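Local coordinates for protein putative RNase YutE (Bacillus subtilis subsp. subtilis str. 168, PDB 1YLM) that is probably an RNase that serves as the toxin of a putative type VII toxin-antitoxin system and is probably neutralised by its cognate antitoxin YutD, at residues A[54-57]-A[58-62]; A[95-98]-A[99-103]. One frame throughout, in Å; residues are numbered along the deposited sequence.

Contact 1: A[54-57]-A[58-62]; sequences NDMI and DGFIM
The carbonyl oxygen M56 O accepts F60 N at 2.9 Å, and the F60 ring turns its edge to the same oxygen, with CD1 3.4 Å from M56 O. Beside this bond the two side chains run the same way. The selenomethionine M56 is bent at both chi2 and chi3, which lays its SE obliquely beside the F60 ring, 5.4 Å from the centroid, a Met-aromatic contact, with CE packed at the ring edge. Y2 and Y132 add edge-to-face partners to this ring.

Here helix 32-59 ends. I61 takes left-handed backbone angles (phi 49°), and M62 N turns back to I57 O at 3.0 Å, lying on a lone pair. This is the 6→1 bond of a Schellman-like end. Its usual apolar partner is present too: M62, extended beyond CG, crosses I57 at about a right angle, with SE 3.9 Å from I57 CG1. A long flexible side chain and a beta-branched one suit this buried corner, which I74 also lines.

The acidic residues suit the wetter flank. A water donates to D55 OD1 at 3.0 Å and sits beside D58 OD2, though too close for that second bond to be trusted; D55 OD2 forms a salt bridge with K8.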
loop_
_atom_site.group_PDB
_atom_site.type_symbol
_atom_site.label_atom_id
_atom_site.label_comp_id
_atom_site.label_asym_id
_atom_site.label_seq_id
_atom_site.Cartn_x
_atom_site.Cartn_y
_atom_site.Cartn_z
ATOM N N ASN A 54 -4.427 -8.525 -14.565
ATOM C CA ASN A 54 -4.595 -9.926 -14.139
ATOM C C ASN A 54 -5.979 -10.470 -14.472
ATOM O O ASN A 54 -6.101 -11.591 -14.957
ATOM C CB ASN A 54 -4.344 -10.127 -12.635
ATOM C CG ASN A 54 -2.866 -10.232 -12.281
ATOM O OD1 ASN A 54 -2.445 -9.746 -11.223
ATOM N ND2 ASN A 54 -2.081 -10.868 -13.139
ATOM N N ASP A 55 -7.026 -9.698 -14.178
ATOM C CA ASP A 55 -8.404 -10.148 -14.454
ATOM C C ASP A 55 -8.631 -10.349 -15.959
ATOM O O ASP A 55 -9.280 -11.314 -16.386
ATOM C CB ASP A 55 -9.428 -9.163 -13.863
ATOM C CG ASP A 55 -9.438 -9.174 -12.340
ATOM O OD1 ASP A 55 -8.966 -10.173 -11.749
ATOM O OD2 ASP A 55 -9.907 -8.186 -11.735
HETATM N N MSE A 56 -8.091 -9.440 -16.759
HETATM C CA MSE A 56 -8.132 -9.557 -18.231
HETATM C C MSE A 56 -7.454 -10.855 -18.702
HETATM O O MSE A 56 -7.992 -11.636 -19.482
HETATM C CB MSE A 56 -7.393 -8.377 -18.877
HETATM C CG MSE A 56 -8.060 -7.024 -18.782
HETATM SE SE MSE A 56 -9.330 -6.835 -20.070
HETATM C CE MSE A 56 -10.451 -7.125 -19.295
ATOM N N ILE A 57 -6.241 -11.063 -18.214
ATOM C CA ILE A 57 -5.422 -12.200 -18.614
ATOM C C ILE A 57 -6.101 -13.518 -18.222
ATOM O O ILE A 57 -6.251 -14.424 -19.059
ATOM C CB ILE A 57 -4.009 -12.059 -17.969
ATOM C CG1 ILE A 57 -3.204 -10.979 -18.698
ATOM C CG2 ILE A 57 -3.266 -13.401 -17.940
ATOM C CD1 ILE A 57 -1.883 -10.592 -17.973
ATOM N N ASP A 58 -6.544 -13.605 -16.972
ATOM C CA ASP A 58 -7.233 -14.797 -16.471
ATOM C C ASP A 58 -8.534 -15.065 -17.236
ATOM O O ASP A 58 -8.777 -16.201 -17.662
ATOM C CB ASP A 58 -7.530 -14.689 -14.974
ATOM C CG ASP A 58 -6.263 -14.671 -14.114
ATOM O OD1 ASP A 58 -5.142 -14.934 -14.625
ATOM O OD2 ASP A 58 -6.396 -14.377 -12.911
ATOM N N GLY A 59 -9.353 -14.031 -17.418
ATOM C CA GLY A 59 -10.651 -14.171 -18.103
ATOM C C GLY A 59 -10.549 -14.551 -19.579
ATOM O O GLY A 59 -11.352 -15.365 -20.081
ATOM N N PHE A 60 -9.571 -13.959 -20.279
ATOM C CA PHE A 60 -9.411 -14.147 -21.727
ATOM C C PHE A 60 -8.346 -15.169 -22.110
ATOM O O PHE A 60 -7.955 -15.206 -23.258
ATOM C CB PHE A 60 -9.124 -12.821 -22.435
ATOM C CG PHE A 60 -10.331 -11.914 -22.526
ATOM C CD1 PHE A 60 -10.413 -10.782 -21.724
ATOM C CD2 PHE A 60 -11.381 -12.206 -23.407
ATOM C CE1 PHE A 60 -11.512 -9.936 -21.788
ATOM C CE2 PHE A 60 -12.502 -11.374 -23.485
ATOM C CZ PHE A 60 -12.567 -10.225 -22.683
ATOM N N ILE A 61 -7.914 -15.993 -21.156
ATOM C CA ILE A 61 -6.906 -17.058 -21.402
ATOM C C ILE A 61 -5.701 -16.508 -22.148
ATOM O O ILE A 61 -5.279 -17.055 -23.175
ATOM C CB ILE A 61 -7.469 -18.278 -22.215
ATOM C CG1 ILE A 61 -8.943 -18.497 -21.910
ATOM C CG2 ILE A 61 -6.621 -19.549 -21.942
ATOM C CD1 ILE A 61 -9.582 -19.617 -22.738
HETATM N N MSE A 62 -5.157 -15.412 -21.630
HETATM C CA MSE A 62 -3.931 -14.855 -22.179
HETATM C C MSE A 62 -2.750 -15.568 -21.535
HETATM O O MSE A 62 -2.908 -16.299 -20.549
HETATM C CB MSE A 62 -3.865 -13.346 -21.908
HETATM C CG MSE A 62 -5.012 -12.537 -22.526
HETATM SE SE MSE A 62 -4.964 -10.745 -22.123
HETATM C CE MSE A 62 -6.353 -10.174 -23.048
HETATM O O HOH W 1 -8.437 -13.129 -12.178
#

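Contact 2: A[95-98]-A[99-103]; sequences YRKT and LVQQY
The ring of Y95 meets L99 at the tightly packed side of this helical turn: L99 CG lies 3.7 Å from Y95 CD2, at the ring's edge, and the two side chains cross at about a right angle. T98 CB sits 4.0 Å above the plane, over the ring centre. An aromatic ring and a branched apolar chain suit this buried place, where L111 of helix 108-117 touches both; the hydroxyl of Y95 is satisfied by E110 and the backbone of D107. The backbone is tight as well: K97 O is shared by two N-H groups, Q101 N at 2.8 Å and Q102 N at 2.9 Å, where the helix runs out.

R96 reaches out fully extended from CG to NE, and V100 CG2 lies over one face of its guanidinium, 3.9 Å from NH1. E47 forms a salt bridge with NE, and Y68 adds a cation-pi contact.

The solvent side is looser. With CG trans to the backbone N (chi1 -176°) and the rest of the chain extended, K97 CE passes 3.5 Å from Q101 NE2 and 3.6 Å from Q102 NE2, mere contacts between polar chains suited to water.

By similarity this is the RX(4)HXY motif of HepT RNase toxins, with R96 the active-site residue, Q101 at the histidine position and Y103 closing it.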
loop_
_atom_site.group_PDB
_atom_site.type_symbol
_atom_site.label_atom_id
_atom_site.label_comp_id
_atom_site.label_asym_id
_atom_site.label_seq_id
_atom_site.Cartn_x
_atom_site.Cartn_y
_atom_site.Cartn_z
ATOM N N TYR A 95 7.418 2.001 -9.902
ATOM C CA TYR A 95 7.414 2.692 -8.601
ATOM C C TYR A 95 6.748 1.897 -7.459
ATOM O O TYR A 95 6.832 2.282 -6.295
ATOM C CB TYR A 95 6.825 4.118 -8.728
ATOM C CG TYR A 95 7.468 5.101 -7.770
ATOM C CD1 TYR A 95 8.756 5.586 -8.003
ATOM C CD2 TYR A 95 6.799 5.529 -6.610
ATOM C CE1 TYR A 95 9.359 6.479 -7.128
ATOM C CE2 TYR A 95 7.415 6.418 -5.708
ATOM C CZ TYR A 95 8.690 6.889 -5.981
ATOM O OH TYR A 95 9.323 7.779 -5.126
ATOM N N ARG A 96 6.089 0.782 -7.792
ATOM C CA ARG A 96 5.323 0.017 -6.814
ATOM C C ARG A 96 6.165 -0.416 -5.622
ATOM O O ARG A 96 5.741 -0.263 -4.492
ATOM C CB ARG A 96 4.666 -1.212 -7.444
ATOM C CG ARG A 96 3.615 -1.857 -6.535
ATOM C CD ARG A 96 3.112 -3.178 -7.124
ATOM N NE ARG A 96 2.063 -3.771 -6.290
ATOM C CZ ARG A 96 2.253 -4.696 -5.353
ATOM N NH1 ARG A 96 3.469 -5.186 -5.096
ATOM N NH2 ARG A 96 1.209 -5.148 -4.665
ATOM N N LYS A 97 7.354 -0.959 -5.874
ATOM C CA LYS A 97 8.181 -1.471 -4.777
ATOM C C LYS A 97 8.532 -0.370 -3.770
ATOM O O LYS A 97 8.525 -0.606 -2.562
ATOM C CB LYS A 97 9.462 -2.138 -5.315
ATOM C CG LYS A 97 10.332 -2.794 -4.249
ATOM C CD LYS A 97 11.623 -3.349 -4.882
ATOM C CE LYS A 97 12.456 -4.177 -3.883
ATOM N NZ LYS A 97 13.658 -4.810 -4.566
ATOM N N THR A 98 8.816 0.830 -4.270
ATOM C CA THR A 98 9.073 1.976 -3.400
ATOM C C THR A 98 7.856 2.308 -2.536
ATOM O O THR A 98 7.982 2.563 -1.332
ATOM C CB THR A 98 9.514 3.214 -4.211
ATOM O OG1 THR A 98 10.723 2.894 -4.927
ATOM C CG2 THR A 98 9.783 4.390 -3.274
ATOM N N LEU A 99 6.676 2.284 -3.147
ATOM C CA LEU A 99 5.446 2.629 -2.424
ATOM C C LEU A 99 5.026 1.600 -1.385
ATOM O O LEU A 99 4.535 1.977 -0.314
ATOM C CB LEU A 99 4.307 2.896 -3.409
ATOM C CG LEU A 99 4.408 4.247 -4.122
ATOM C CD1 LEU A 99 3.471 4.255 -5.334
ATOM C CD2 LEU A 99 4.077 5.413 -3.173
ATOM N N VAL A 100 5.230 0.310 -1.683
ATOM C CA VAL A 100 4.692 -0.763 -0.826
ATOM C C VAL A 100 5.721 -1.461 0.063
ATOM O O VAL A 100 5.367 -2.019 1.104
ATOM C CB VAL A 100 3.895 -1.822 -1.635
ATOM C CG1 VAL A 100 2.859 -1.131 -2.529
ATOM C CG2 VAL A 100 4.820 -2.700 -2.446
ATOM N N GLN A 101 6.979 -1.448 -0.358
ATOM C CA GLN A 101 8.023 -2.179 0.344
ATOM C C GLN A 101 9.125 -1.265 0.892
ATOM O O GLN A 101 9.511 -1.399 2.052
ATOM C CB GLN A 101 8.608 -3.244 -0.582
ATOM C CG GLN A 101 9.569 -4.195 0.096
ATOM C CD GLN A 101 10.201 -5.150 -0.895
ATOM O OE1 GLN A 101 9.521 -5.688 -1.772
ATOM N NE2 GLN A 101 11.509 -5.360 -0.773
ATOM N N GLN A 102 9.622 -0.348 0.067
ATOM C CA GLN A 102 10.712 0.542 0.476
ATOM C C GLN A 102 10.173 1.952 0.712
ATOM O O GLN A 102 10.664 2.947 0.162
ATOM C CB GLN A 102 11.853 0.528 -0.561
ATOM C CG GLN A 102 12.545 -0.846 -0.723
ATOM C CD GLN A 102 13.481 -0.908 -1.935
ATOM O OE1 GLN A 102 13.344 -0.142 -2.888
ATOM N NE2 GLN A 102 14.422 -1.845 -1.906
ATOM N N TYR A 103 9.162 2.025 1.568
ATOM C CA TYR A 103 8.378 3.239 1.732
ATOM C C TYR A 103 9.148 4.371 2.422
ATOM O O TYR A 103 8.768 5.532 2.282
ATOM C CB TYR A 103 7.065 2.934 2.460
ATOM C CG TYR A 103 7.258 2.100 3.701
ATOM C CD1 TYR A 103 7.633 2.693 4.920
ATOM C CD2 TYR A 103 7.077 0.716 3.660
ATOM C CE1 TYR A 103 7.817 1.917 6.070
ATOM C CE2 TYR A 103 7.265 -0.066 4.787
ATOM C CZ TYR A 103 7.630 0.542 5.989
ATOM O OH TYR A 103 7.791 -0.249 7.100
#

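How the contacts relate
Both contacts are partly buried, contact 1 the more so, with five of its nine residues buried against three in contact 2; their centres lie 25 Å apart. Contact 1 ends the long helix 32-59, whereas contact 2 spans the whole short helix 96-100, whose R96, L99 and V100 side chains pack on that same long helix. Contact 1 is sealed mainly by selenomethionine, isoleucine and phenylalanine against helices 71-77 and 119-137, keeps its charges, D55 and D58, on its wetter flank, and touches no other chain of the assembly. Contact 2 places a charged group, the probable active-site arginine, at its centre, and its Y103 and L99 O bond D51 and R40 of the second subunit.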